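Local coordinates for putative uncharacterized protein (Chaetomium thermophilum, PDB 4XRI) that serves as an importin-beta nuclear transport receptor for various protein cargoes and probably binds a small GTPase, at residues A[643-648]-A[680-685]; A[654-659]-A[691-696]; A[673-678]-A[715-720]; A[709-714]-A[761-766]. The protein carries 2 engineered substitutions. All blocks are in the same frame, centred on the assembly; numbering follows the deposited sequence.

Contact 1: A[643-648]-A[680-685]; sequences EFAKYM and RSLGER
Leu682 makes the apolar part of this contact, against Phe644, Ala645 and Met648. Leu682 CD1 lies 3.9 Å from Phe644 CD2, where the two side chains cross obliquely. Leu682 CD2 packs 3.9 Å from Met648 CG and equally close to the backbone at Ala645 CA. The Phe644 ring is buried and also rests on Ile633 and Ala637 of helix 625-640.

The second kind of contact is a flat group laid on a methyl. Ala645 CB sits over the centre of one face of the Arg685 guanidinium, 3.5 Å above its plane. The Arg685 chain bends at chi2 (54°), which folds the group back over the alanine; Arg685 CG is 3.6 Å from Ala645 CB as well. This is van der Waals contact and pairs no charge.

No hydrogen bond joins the segments. Each turn is held by its own backbone bonds, such as Arg685 N to Leu682 O at 3.2 Å. Gly683, with positive phi, is the first residue to leave helical geometry after helix 665-682. The loop between helices 625-640 and 648-660 thus packs on the C-terminal end of helix 665-682 and the turn after it, within the alpha-solenoid of HEAT repeats characteristic of the importin-beta family.

Contact 2: A[654-659]-A[691-696]; sequences FLYNAL and DNFMNY
The Tyr696 ring carries the carbonyl oxygen of Tyr656 over one face, 3.3 Å above its plane and toward the rim. The Tyr656 ring has Phe693 at its edge, with Phe693 CE1 3.5 Å from Tyr656 CE1. Those two rings meet obliquely. The Tyr656 and Tyr696 rings lie nearly parallel, their planes at 11°, but are offset so far that little of one lies over the other. It is Tyr656 CB that approaches Tyr696 CE2, at 3.5 Å. The three rings form an aromatic cluster between helices 648-660 and 690-701, whose segments here run nearly parallel.

Tyr656 has CG on the side of its backbone N (chi1 -63°), which carries the ring back along its helix to the level of Asn692. There Asn692 ND2 donates to Tyr656 OH at 3.1 Å. The bond is bent, 142° at the hydrogen, and the hydroxyl lies tilted from the amide plane. Leucines close the buried side: Leu655 CD2 is 3.7 Å from Phe693 CE1, and Leu659 CB meets Tyr696 CB at 4.0 Å.

Replacing Tyr656 by an alanine would probably open a gap beside Phe693 and Tyr696 and leave Asn692 ND2 without this acceptor. The chemistry is mainly aromatic and aliphatic packing, with one uncharged hydrogen bond, so shape more than charge joins the two helices.

Contact 3: A[673-678]-A[715-720]; sequences GLVSDV and LQCFGD
Ser676 and Cys717 mark the closest backbone approach where two helices of the HEAT-repeat superhelix, 665-682 and 711-725, lie side by side. The axes of the two short segments come within 9.0 Å and run nearly parallel, at 16°. Small residues at the interface suit this close approach.

The polar link is a hydrogen bond. Ser676 OG donates to Asp720 OD2 at 2.7 Å, and the carboxylate receives it on its anti lone pair. The other oxygen, Asp720 OD1, forms a salt bridge with Arg680 NH1, one turn further along the helix that carries Ser676. Both oxygens of this buried carboxylate are therefore engaged by the same neighbouring helix. That would hold the group against rotation, and the arginine probably favours its charged form. With an alanine in place of Asp720, the Ser676 hydroxyl would probably lose its acceptor and Arg680 the negative charge it pairs with.

Beside this link runs an apolar strip. Val675 and Cys717 also touch helix 690-701, at Phe693 and Leu697 respectively. Cys717 has its sulfur trans to the backbone N (chi1 -160°), and this turns it onto the valine. Cys717 SG lies 3.4 Å from Val675 CG1 and 3.6 Å from Val675 CB.

Contact 4: A[709-714]-A[761-766]; sequences QFKPAI and ISLREG
Pro712 O receives only a CA-H...O contact from Gly766 CA, and no hydrogen bond crosses between the segments. Gly766 CA lies 3.6 Å from Pro712 O, with 136° at the hydrogen. Such a contact is weak. It is possible because Gly766 has no side chain: a beta carbon there would clash with Pro712 O. The backbones come close here, with Pro712 and Leu763 nearest each other.

The proline ring carries much of the interface. Pro712 CG packs 3.8 Å from Leu763 CA, over the helix backbone. Pro712 CB meets the Ser762 hydroxyl, 3.4 Å from Ser762 OG. That oxygen is trans to its backbone N (chi1 175°) and makes van der Waals contact with the ring.

Leu763 CD1 reaches past the proline to the aliphatic part of Lys711, 3.7 Å from Lys711 CG. The lysine chain bends at chi3, and NZ forms a weak hydrogen bond with Gln742.

The N-terminal part of helix 711-725 thus rests on helix 754-780. Phe710, just before, packs on Cys668 and Ser669 of helix 665-682. Arg764 and Glu765 of helix 754-780 touch Leu811 of helix 809-825.

How the contacts relate
The four contacts lie in one run of consecutive helices, from the loop after helix 625-640 to helix 754-780. Contacts 1, 2 and 3 interleave along the chain, as do contacts 3 and 4; contact 4 opens after contacts 1 and 2 have closed. Contacts 1 and 3 share helix 665-682, and contacts 3 and 4 share helix 711-725. Contact 3 is central: its centre is about 11 Å from those of contacts 2 and 4 and about 13 Å from that of contact 1, and it touches all three. The centres of contacts 1 and 4 are about 25 Å apart. Such neighbour-to-neighbour packing builds the solenoid, in which small shifts between helices could add up.

Contact 1: A[643-648]-A[680-685]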
loop_
_atom_site.group_PDB
_atom_site.type_symbol
_atom_site.label_atom_id
_atom_site.label_comp_id
_atom_site.label_asym_id
_atom_site.label_seq_id
_atom_site.Cartn_x
_atom_site.Cartn_y
_atom_site.Cartn_z
ATOM N N GLU A 643 -15.137 -34.083 11.192
ATOM C CA GLU A 643 -14.868 -35.059 10.139
ATOM C C GLU A 643 -13.471 -34.874 9.545
ATOM O O GLU A 643 -12.930 -35.784 8.915
ATOM C CB GLU A 643 -15.919 -34.962 9.030
ATOM C CG GLU A 643 -16.809 -36.186 8.913
ATOM C CD GLU A 643 -17.499 -36.276 7.563
ATOM O OE1 GLU A 643 -18.447 -35.497 7.321
ATOM O OE2 GLU A 643 -17.085 -37.124 6.740
ATOM N N PHE A 644 -12.893 -33.696 9.753
ATOM C CA PHE A 644 -11.567 -33.380 9.229
ATOM C C PHE A 644 -10.463 -34.068 10.031
ATOM O O PHE A 644 -9.337 -34.208 9.555
ATOM C CB PHE A 644 -11.351 -31.863 9.222
ATOM C CG PHE A 644 -10.032 -31.436 8.642
ATOM C CD1 PHE A 644 -9.883 -31.277 7.276
ATOM C CD2 PHE A 644 -8.946 -31.186 9.467
ATOM C CE1 PHE A 644 -8.674 -30.878 6.740
ATOM C CE2 PHE A 644 -7.734 -30.795 8.935
ATOM C CZ PHE A 644 -7.599 -30.638 7.570
ATOM N N ALA A 645 -10.801 -34.506 11.240
ATOM C CA ALA A 645 -9.838 -35.111 12.160
ATOM C C ALA A 645 -9.040 -36.259 11.547
ATOM O O ALA A 645 -7.883 -36.478 11.909
ATOM C CB ALA A 645 -10.553 -35.596 13.409
ATOM N N LYS A 646 -9.652 -36.985 10.616
ATOM C CA LYS A 646 -8.996 -38.140 10.007
ATOM C C LYS A 646 -7.799 -37.755 9.138
ATOM O O LYS A 646 -6.973 -38.605 8.800
ATOM C CB LYS A 646 -9.994 -38.951 9.174
ATOM C CG LYS A 646 -10.626 -38.207 8.006
ATOM C CD LYS A 646 -11.278 -39.191 7.044
ATOM C CE LYS A 646 -12.317 -38.533 6.159
ATOM N NZ LYS A 646 -12.882 -39.499 5.174
ATOM N N TYR A 647 -7.698 -36.477 8.785
ATOM C CA TYR A 647 -6.594 -36.005 7.951
ATOM C C TYR A 647 -5.429 -35.472 8.776
ATOM O O TYR A 647 -4.386 -35.114 8.230
ATOM C CB TYR A 647 -7.071 -34.914 6.989
ATOM C CG TYR A 647 -8.237 -35.339 6.133
ATOM C CD1 TYR A 647 -9.455 -34.673 6.202
ATOM C CD2 TYR A 647 -8.126 -36.418 5.269
ATOM C CE1 TYR A 647 -10.526 -35.066 5.423
ATOM C CE2 TYR A 647 -9.192 -36.819 4.490
ATOM C CZ TYR A 647 -10.388 -36.138 4.568
ATOM O OH TYR A 647 -11.453 -36.534 3.798
ATOM N N MET A 648 -5.606 -35.427 10.092
ATOM C CA MET A 648 -4.618 -34.802 10.964
ATOM C C MET A 648 -3.318 -35.594 11.061
ATOM O O MET A 648 -2.253 -35.008 11.221
ATOM C CB MET A 648 -5.204 -34.588 12.362
ATOM C CG MET A 648 -6.175 -33.415 12.438
ATOM S SD MET A 648 -5.424 -31.859 11.901
ATOM C CE MET A 648 -4.272 -31.548 13.238
ATOM N N ARG A 680 -10.578 -24.528 16.240
ATOM C CA ARG A 680 -11.943 -24.022 16.276
ATOM C C ARG A 680 -12.900 -24.962 15.549
ATOM O O ARG A 680 -14.043 -25.146 15.971
ATOM C CB ARG A 680 -12.011 -22.620 15.662
ATOM C CG ARG A 680 -11.357 -21.546 16.518
ATOM C CD ARG A 680 -11.268 -20.210 15.793
ATOM N NE ARG A 680 -12.582 -19.625 15.537
ATOM C CZ ARG A 680 -13.283 -18.939 16.436
ATOM N NH1 ARG A 680 -12.798 -18.756 17.657
ATOM N NH2 ARG A 680 -14.469 -18.442 16.115
ATOM N N SER A 681 -12.425 -25.563 14.462
ATOM C CA SER A 681 -13.262 -26.435 13.644
ATOM C C SER A 681 -13.409 -27.830 14.243
ATOM O O SER A 681 -14.476 -28.438 14.160
ATOM C CB SER A 681 -12.697 -26.541 12.226
ATOM O OG SER A 681 -12.703 -25.281 11.578
ATOM N N LEU A 682 -12.335 -28.339 14.838
ATOM C CA LEU A 682 -12.341 -29.690 15.391
ATOM C C LEU A 682 -12.715 -29.690 16.867
ATOM O O LEU A 682 -13.167 -30.701 17.400
ATOM C CB LEU A 682 -10.976 -30.358 15.201
ATOM C CG LEU A 682 -10.681 -31.074 13.878
ATOM C CD1 LEU A 682 -10.865 -30.156 12.682
ATOM C CD2 LEU A 682 -9.267 -31.642 13.900
ATOM N N GLY A 683 -12.521 -28.551 17.522
ATOM C CA GLY A 683 -12.807 -28.425 18.939
ATOM C C GLY A 683 -11.932 -29.335 19.778
ATOM O O GLY A 683 -10.726 -29.436 19.551
ATOM N N GLU A 684 -12.552 -30.014 20.737
ATOM C CA GLU A 684 -11.844 -30.900 21.657
ATOM C C GLU A 684 -11.176 -32.069 20.937
ATOM O O GLU A 684 -10.290 -32.724 21.484
ATOM C CB GLU A 684 -12.811 -31.421 22.719
ATOM C CG GLU A 684 -13.582 -30.319 23.428
ATOM C CD GLU A 684 -14.564 -30.856 24.447
ATOM O OE1 GLU A 684 -14.754 -32.089 24.500
ATOM O OE2 GLU A 684 -15.146 -30.043 25.197
ATOM N N ARG A 685 -11.601 -32.321 19.703
ATOM C CA ARG A 685 -11.012 -33.369 18.878
ATOM C C ARG A 685 -9.581 -33.011 18.465
ATOM O O ARG A 685 -8.802 -33.876 18.060
ATOM C CB ARG A 685 -11.884 -33.612 17.643
ATOM C CG ARG A 685 -11.432 -34.753 16.749
ATOM C CD ARG A 685 -11.265 -36.040 17.534
ATOM N NE ARG A 685 -10.803 -37.144 16.697
ATOM C CZ ARG A 685 -9.527 -37.388 16.416
ATOM N NH1 ARG A 685 -9.203 -38.419 15.646
ATOM N NH2 ARG A 685 -8.579 -36.601 16.902
#

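Contact 2: A[654-659]-A[691-696]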
loop_
_atom_site.group_PDB
_atom_site.type_symbol
_atom_site.label_atom_id
_atom_site.label_comp_id
_atom_site.label_asym_id
_atom_site.label_seq_id
_atom_site.Cartn_x
_atom_site.Cartn_y
_atom_site.Cartn_z
ATOM N N PHE A 654 3.093 -31.494 8.187
ATOM C CA PHE A 654 3.242 -30.383 7.250
ATOM C C PHE A 654 2.949 -29.064 7.952
ATOM O O PHE A 654 3.639 -28.067 7.742
ATOM C CB PHE A 654 2.315 -30.551 6.046
ATOM C CG PHE A 654 2.737 -31.639 5.099
ATOM C CD1 PHE A 654 3.616 -31.370 4.064
ATOM C CD2 PHE A 654 2.244 -32.924 5.236
ATOM C CE1 PHE A 654 4.000 -32.366 3.186
ATOM C CE2 PHE A 654 2.622 -33.924 4.362
ATOM C CZ PHE A 654 3.505 -33.646 3.337
ATOM N N LEU A 655 1.920 -29.072 8.791
ATOM C CA LEU A 655 1.536 -27.895 9.556
ATOM C C LEU A 655 2.629 -27.501 10.545
ATOM O O LEU A 655 2.978 -26.324 10.659
ATOM C CB LEU A 655 0.220 -28.148 10.294
ATOM C CG LEU A 655 -0.335 -26.985 11.118
ATOM C CD1 LEU A 655 -0.431 -25.733 10.266
ATOM C CD2 LEU A 655 -1.694 -27.346 11.700
ATOM N N TYR A 656 3.164 -28.493 11.252
ATOM C CA TYR A 656 4.267 -28.279 12.185
ATOM C C TYR A 656 5.453 -27.604 11.503
ATOM O O TYR A 656 6.026 -26.650 12.027
ATOM C CB TYR A 656 4.727 -29.606 12.798
ATOM C CG TYR A 656 3.692 -30.313 13.639
ATOM C CD1 TYR A 656 2.678 -29.607 14.276
ATOM C CD2 TYR A 656 3.731 -31.692 13.799
ATOM C CE1 TYR A 656 1.730 -30.257 15.047
ATOM C CE2 TYR A 656 2.790 -32.351 14.566
ATOM C CZ TYR A 656 1.793 -31.629 15.187
ATOM O OH TYR A 656 0.856 -32.283 15.954
ATOM N N ASN A 657 5.810 -28.109 10.329
ATOM C CA ASN A 657 6.981 -27.628 9.608
ATOM C C ASN A 657 6.814 -26.189 9.145
ATOM O O ASN A 657 7.760 -25.403 9.175
ATOM C CB ASN A 657 7.271 -28.531 8.412
ATOM C CG ASN A 657 8.712 -28.447 7.962
ATOM O OD1 ASN A 657 9.020 -27.848 6.931
ATOM N ND2 ASN A 657 9.610 -29.040 8.744
ATOM N N ALA A 658 5.602 -25.850 8.719
ATOM C CA ALA A 658 5.285 -24.482 8.329
ATOM C C ALA A 658 5.350 -23.561 9.543
ATOM O O ALA A 658 5.834 -22.431 9.454
ATOM C CB ALA A 658 3.912 -24.416 7.677
ATOM N N LEU A 659 4.868 -24.060 10.676
ATOM C CA LEU A 659 4.889 -23.307 11.927
ATOM C C LEU A 659 6.306 -22.974 12.379
ATOM O O LEU A 659 6.569 -21.875 12.862
ATOM C CB LEU A 659 4.173 -24.087 13.034
ATOM C CG LEU A 659 2.646 -24.003 13.100
ATOM C CD1 LEU A 659 2.115 -24.995 14.121
ATOM C CD2 LEU A 659 2.199 -22.587 13.441
ATOM N N ASP A 691 -0.361 -29.826 22.190
ATOM C CA ASP A 691 0.922 -29.722 22.878
ATOM C C ASP A 691 2.029 -29.443 21.870
ATOM O O ASP A 691 2.946 -28.664 22.134
ATOM C CB ASP A 691 1.241 -30.990 23.672
ATOM C CG ASP A 691 2.446 -30.814 24.584
ATOM O OD1 ASP A 691 2.349 -30.032 25.554
ATOM O OD2 ASP A 691 3.488 -31.456 24.334
ATOM N N ASN A 692 1.936 -30.095 20.715
ATOM C CA ASN A 692 2.855 -29.840 19.615
ATOM C C ASN A 692 2.695 -28.418 19.093
ATOM O O ASN A 692 3.682 -27.741 18.800
ATOM C CB ASN A 692 2.635 -30.844 18.484
ATOM C CG ASN A 692 3.231 -32.201 18.790
ATOM O OD1 ASN A 692 4.290 -32.299 19.409
ATOM N ND2 ASN A 692 2.556 -33.257 18.352
ATOM N N PHE A 693 1.446 -27.973 18.988
ATOM C CA PHE A 693 1.146 -26.604 18.588
ATOM C C PHE A 693 1.798 -25.611 19.539
ATOM O O PHE A 693 2.517 -24.709 19.107
ATOM C CB PHE A 693 -0.366 -26.364 18.551
ATOM C CG PHE A 693 -1.070 -27.074 17.430
ATOM C CD1 PHE A 693 -0.381 -27.466 16.293
ATOM C CD2 PHE A 693 -2.425 -27.347 17.513
ATOM C CE1 PHE A 693 -1.030 -28.119 15.263
ATOM C CE2 PHE A 693 -3.080 -27.998 16.487
ATOM C CZ PHE A 693 -2.381 -28.386 15.361
ATOM N N MET A 694 1.539 -25.788 20.833
ATOM C CA MET A 694 2.067 -24.895 21.860
ATOM C C MET A 694 3.589 -24.810 21.814
ATOM O O MET A 694 4.158 -23.724 21.937
ATOM C CB MET A 694 1.613 -25.346 23.252
ATOM C CG MET A 694 0.131 -25.121 23.532
ATOM S SD MET A 694 -0.344 -23.381 23.458
ATOM C CE MET A 694 0.603 -22.719 24.826
ATOM N N ASN A 695 4.243 -25.953 21.636
ATOM C CA ASN A 695 5.697 -25.992 21.551
ATOM C C ASN A 695 6.233 -25.145 20.398
ATOM O O ASN A 695 7.209 -24.408 20.562
ATOM C CB ASN A 695 6.184 -27.433 21.407
ATOM C CG ASN A 695 6.079 -28.214 22.702
ATOM O OD1 ASN A 695 5.925 -27.638 23.779
ATOM N ND2 ASN A 695 6.165 -29.534 22.604
ATOM N N TYR A 696 5.585 -25.240 19.242
ATOM C CA TYR A 696 5.988 -24.446 18.085
ATOM C C TYR A 696 5.662 -22.968 18.273
ATOM O O TYR A 696 6.467 -22.097 17.935
ATOM C CB TYR A 696 5.325 -24.967 16.809
ATOM C CG TYR A 696 6.066 -26.115 16.164
ATOM C CD1 TYR A 696 7.188 -25.887 15.377
ATOM C CD2 TYR A 696 5.647 -27.427 16.342
ATOM C CE1 TYR A 696 7.869 -26.931 14.785
ATOM C CE2 TYR A 696 6.325 -28.477 15.755
ATOM C CZ TYR A 696 7.433 -28.223 14.976
ATOM O OH TYR A 696 8.112 -29.265 14.389
#

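Contact 3: A[673-678]-A[715-720]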
loop_
_atom_site.group_PDB
_atom_site.type_symbol
_atom_site.label_atom_id
_atom_site.label_comp_id
_atom_site.label_asym_id
_atom_site.label_seq_id
_atom_site.Cartn_x
_atom_site.Cartn_y
_atom_site.Cartn_z
ATOM N N GLY A 673 -2.540 -19.324 11.504
ATOM C CA GLY A 673 -3.952 -19.174 11.206
ATOM C C GLY A 673 -4.611 -20.531 11.043
ATOM O O GLY A 673 -5.766 -20.724 11.424
ATOM N N LEU A 674 -3.873 -21.480 10.476
ATOM C CA LEU A 674 -4.382 -22.836 10.292
ATOM C C LEU A 674 -4.603 -23.537 11.629
ATOM O O LEU A 674 -5.541 -24.320 11.777
ATOM C CB LEU A 674 -3.427 -23.659 9.422
ATOM C CG LEU A 674 -3.919 -24.022 8.020
ATOM C CD1 LEU A 674 -5.213 -24.822 8.099
ATOM C CD2 LEU A 674 -4.108 -22.770 7.174
ATOM N N VAL A 675 -3.736 -23.260 12.599
ATOM C CA VAL A 675 -3.884 -23.843 13.931
ATOM C C VAL A 675 -5.165 -23.337 14.577
ATOM O O VAL A 675 -5.899 -24.096 15.210
ATOM C CB VAL A 675 -2.686 -23.519 14.845
ATOM C CG1 VAL A 675 -2.894 -24.133 16.226
ATOM C CG2 VAL A 675 -1.396 -24.032 14.227
ATOM N N SER A 676 -5.426 -22.044 14.406
ATOM C CA SER A 676 -6.672 -21.447 14.874
ATOM C C SER A 676 -7.869 -22.105 14.200
ATOM O O SER A 676 -8.847 -22.455 14.859
ATOM C CB SER A 676 -6.687 -19.939 14.611
ATOM O OG SER A 676 -5.915 -19.250 15.578
ATOM N N ASP A 677 -7.777 -22.271 12.883
ATOM C CA ASP A 677 -8.828 -22.921 12.108
ATOM C C ASP A 677 -9.109 -24.333 12.611
ATOM O O ASP A 677 -10.259 -24.693 12.860
ATOM C CB ASP A 677 -8.452 -22.968 10.625
ATOM C CG ASP A 677 -8.422 -21.598 9.990
ATOM O OD1 ASP A 677 -9.239 -20.744 10.389
ATOM O OD2 ASP A 677 -7.583 -21.376 9.090
ATOM N N VAL A 678 -8.050 -25.122 12.755
ATOM C CA VAL A 678 -8.173 -26.522 13.141
ATOM C C VAL A 678 -8.748 -26.699 14.549
ATOM O O VAL A 678 -9.603 -27.557 14.769
ATOM C CB VAL A 678 -6.805 -27.234 13.049
ATOM C CG1 VAL A 678 -6.832 -28.567 13.782
ATOM C CG2 VAL A 678 -6.413 -27.435 11.590
ATOM N N LEU A 715 -0.931 -15.177 19.928
ATOM C CA LEU A 715 -1.708 -14.976 21.147
ATOM C C LEU A 715 -3.175 -15.301 20.913
ATOM O O LEU A 715 -3.818 -15.939 21.745
ATOM C CB LEU A 715 -1.559 -13.543 21.654
ATOM C CG LEU A 715 -0.122 -13.107 21.944
ATOM C CD1 LEU A 715 -0.105 -11.734 22.584
ATOM C CD2 LEU A 715 0.596 -14.130 22.820
ATOM N N GLN A 716 -3.697 -14.858 19.771
ATOM C CA GLN A 716 -5.054 -15.208 19.360
ATOM C C GLN A 716 -5.185 -16.723 19.301
ATOM O O GLN A 716 -6.202 -17.294 19.697
ATOM C CB GLN A 716 -5.397 -14.590 17.999
ATOM C CG GLN A 716 -6.729 -15.052 17.436
ATOM C CD GLN A 716 -6.949 -14.604 15.997
ATOM O OE1 GLN A 716 -6.486 -13.540 15.578
ATOM N NE2 GLN A 716 -7.658 -15.425 15.234
ATOM N N CYS A 717 -4.129 -17.363 18.814
ATOM C CA CYS A 717 -4.074 -18.811 18.712
ATOM C C CYS A 717 -4.136 -19.479 20.086
ATOM O O CYS A 717 -4.809 -20.501 20.257
ATOM C CB CYS A 717 -2.803 -19.224 17.977
ATOM S SG CYS A 717 -2.846 -20.868 17.299
ATOM N N PHE A 718 -3.432 -18.898 21.057
ATOM C CA PHE A 718 -3.485 -19.365 22.443
ATOM C C PHE A 718 -4.925 -19.423 22.937
ATOM O O PHE A 718 -5.319 -20.357 23.628
ATOM C CB PHE A 718 -2.661 -18.459 23.367
ATOM C CG PHE A 718 -1.175 -18.643 23.239
ATOM C CD1 PHE A 718 -0.643 -19.797 22.686
ATOM C CD2 PHE A 718 -0.308 -17.659 23.686
ATOM C CE1 PHE A 718 0.726 -19.959 22.576
ATOM C CE2 PHE A 718 1.060 -17.817 23.579
ATOM C CZ PHE A 718 1.578 -18.968 23.021
ATOM N N GLY A 719 -5.701 -18.413 22.569
ATOM C CA GLY A 719 -7.096 -18.331 22.953
ATOM C C GLY A 719 -7.915 -19.466 22.377
ATOM O O GLY A 719 -8.733 -20.062 23.070
ATOM N N ASP A 720 -7.687 -19.767 21.102
ATOM C CA ASP A 720 -8.393 -20.854 20.429
ATOM C C ASP A 720 -8.035 -22.221 21.007
ATOM O O ASP A 720 -8.904 -23.084 21.162
ATOM C CB ASP A 720 -8.094 -20.833 18.930
ATOM C CG ASP A 720 -8.634 -19.594 18.246
ATOM O OD1 ASP A 720 -9.773 -19.191 18.558
ATOM O OD2 ASP A 720 -7.922 -19.019 17.399
#

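Contact 4: A[709-714]-A[761-766]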
loop_
_atom_site.group_PDB
_atom_site.type_symbol
_atom_site.label_atom_id
_atom_site.label_comp_id
_atom_site.label_asym_id
_atom_site.label_seq_id
_atom_site.Cartn_x
_atom_site.Cartn_y
_atom_site.Cartn_z
ATOM N N GLN A 709 6.576 -10.167 14.601
ATOM C CA GLN A 709 5.459 -9.989 13.687
ATOM C C GLN A 709 4.395 -11.075 13.843
ATOM O O GLN A 709 3.236 -10.872 13.479
ATOM C CB GLN A 709 5.962 -9.956 12.243
ATOM C CG GLN A 709 6.418 -11.303 11.698
ATOM C CD GLN A 709 7.002 -11.205 10.304
ATOM O OE1 GLN A 709 6.275 -11.140 9.314
ATOM N NE2 GLN A 709 8.326 -11.189 10.223
ATOM N N PHE A 710 4.787 -12.221 14.387
ATOM C CA PHE A 710 3.876 -13.350 14.505
ATOM C C PHE A 710 3.107 -13.351 15.823
ATOM O O PHE A 710 2.104 -14.051 15.955
ATOM C CB PHE A 710 4.638 -14.674 14.370
ATOM C CG PHE A 710 5.441 -14.791 13.107
ATOM C CD1 PHE A 710 4.816 -14.937 11.880
ATOM C CD2 PHE A 710 6.825 -14.768 13.151
ATOM C CE1 PHE A 710 5.557 -15.046 10.718
ATOM C CE2 PHE A 710 7.571 -14.880 11.992
ATOM C CZ PHE A 710 6.935 -15.020 10.776
ATOM N N LYS A 711 3.573 -12.568 16.792
ATOM C CA LYS A 711 3.029 -12.632 18.149
ATOM C C LYS A 711 1.517 -12.349 18.268
ATOM O O LYS A 711 0.825 -13.087 18.960
ATOM C CB LYS A 711 3.788 -11.680 19.071
ATOM C CG LYS A 711 3.416 -11.841 20.546
ATOM C CD LYS A 711 4.232 -10.938 21.461
ATOM C CE LYS A 711 5.652 -11.444 21.619
ATOM N NZ LYS A 711 6.413 -10.636 22.604
ATOM N N PRO A 712 0.993 -11.301 17.590
ATOM C CA PRO A 712 -0.455 -11.065 17.717
ATOM C C PRO A 712 -1.314 -12.269 17.334
ATOM O O PRO A 712 -2.258 -12.596 18.054
ATOM C CB PRO A 712 -0.703 -9.897 16.752
ATOM C CG PRO A 712 0.584 -9.160 16.726
ATOM C CD PRO A 712 1.641 -10.224 16.818
ATOM N N ALA A 713 -0.985 -12.922 16.225
ATOM C CA ALA A 713 -1.740 -14.088 15.774
ATOM C C ALA A 713 -1.488 -15.293 16.680
ATOM O O ALA A 713 -2.366 -16.133 16.872
ATOM C CB ALA A 713 -1.389 -14.423 14.340
ATOM N N ILE A 714 -0.283 -15.368 17.235
ATOM C CA ILE A 714 0.083 -16.461 18.135
ATOM C C ILE A 714 -0.717 -16.394 19.437
ATOM O O ILE A 714 -1.146 -17.419 19.976
ATOM C CB ILE A 714 1.595 -16.440 18.448
ATOM C CG1 ILE A 714 2.392 -16.914 17.233
ATOM C CG2 ILE A 714 1.922 -17.310 19.651
ATOM C CD1 ILE A 714 3.890 -16.802 17.408
ATOM N N ILE A 761 -2.041 -2.308 18.677
ATOM C CA ILE A 761 -3.485 -2.510 18.629
ATOM C C ILE A 761 -3.788 -3.956 18.252
ATOM O O ILE A 761 -4.608 -4.619 18.886
ATOM C CB ILE A 761 -4.168 -1.570 17.620
ATOM C CG1 ILE A 761 -4.118 -0.123 18.109
ATOM C CG2 ILE A 761 -5.614 -1.991 17.394
ATOM C CD1 ILE A 761 -4.775 0.852 17.159
ATOM N N SER A 762 -3.105 -4.440 17.223
ATOM C CA SER A 762 -3.257 -5.820 16.786
ATOM C C SER A 762 -2.820 -6.796 17.873
ATOM O O SER A 762 -3.473 -7.816 18.101
ATOM C CB SER A 762 -2.455 -6.069 15.510
ATOM O OG SER A 762 -2.502 -7.436 15.144
ATOM N N LEU A 763 -1.707 -6.482 18.527
ATOM C CA LEU A 763 -1.166 -7.327 19.584
ATOM C C LEU A 763 -2.160 -7.480 20.728
ATOM O O LEU A 763 -2.397 -8.584 21.224
ATOM C CB LEU A 763 0.150 -6.748 20.109
ATOM C CG LEU A 763 0.834 -7.506 21.247
ATOM C CD1 LEU A 763 1.270 -8.881 20.781
ATOM C CD2 LEU A 763 2.022 -6.713 21.767
ATOM N N ARG A 764 -2.747 -6.361 21.138
ATOM C CA ARG A 764 -3.664 -6.348 22.271
ATOM C C ARG A 764 -4.998 -6.996 21.923
ATOM O O ARG A 764 -5.703 -7.488 22.804
ATOM C CB ARG A 764 -3.866 -4.918 22.767
ATOM C CG ARG A 764 -2.610 -4.350 23.418
ATOM C CD ARG A 764 -2.832 -2.976 24.022
ATOM N NE ARG A 764 -1.754 -2.641 24.951
ATOM C CZ ARG A 764 -1.795 -1.636 25.819
ATOM N NH1 ARG A 764 -0.769 -1.417 26.631
ATOM N NH2 ARG A 764 -2.862 -0.853 25.878
ATOM N N GLU A 765 -5.337 -7.000 20.638
ATOM C CA GLU A 765 -6.444 -7.818 20.155
ATOM C C GLU A 765 -6.135 -9.276 20.459
ATOM O O GLU A 765 -6.980 -10.014 20.969
ATOM C CB GLU A 765 -6.670 -7.625 18.652
ATOM C CG GLU A 765 -7.325 -6.315 18.269
ATOM C CD GLU A 765 -7.526 -6.195 16.769
ATOM O OE1 GLU A 765 -7.552 -7.241 16.087
ATOM O OE2 GLU A 765 -7.651 -5.055 16.272
ATOM N N GLY A 766 -4.906 -9.674 20.142
ATOM C CA GLY A 766 -4.430 -11.019 20.395
ATOM C C GLY A 766 -4.449 -11.371 21.868
ATOM O O GLY A 766 -4.946 -12.431 22.244
#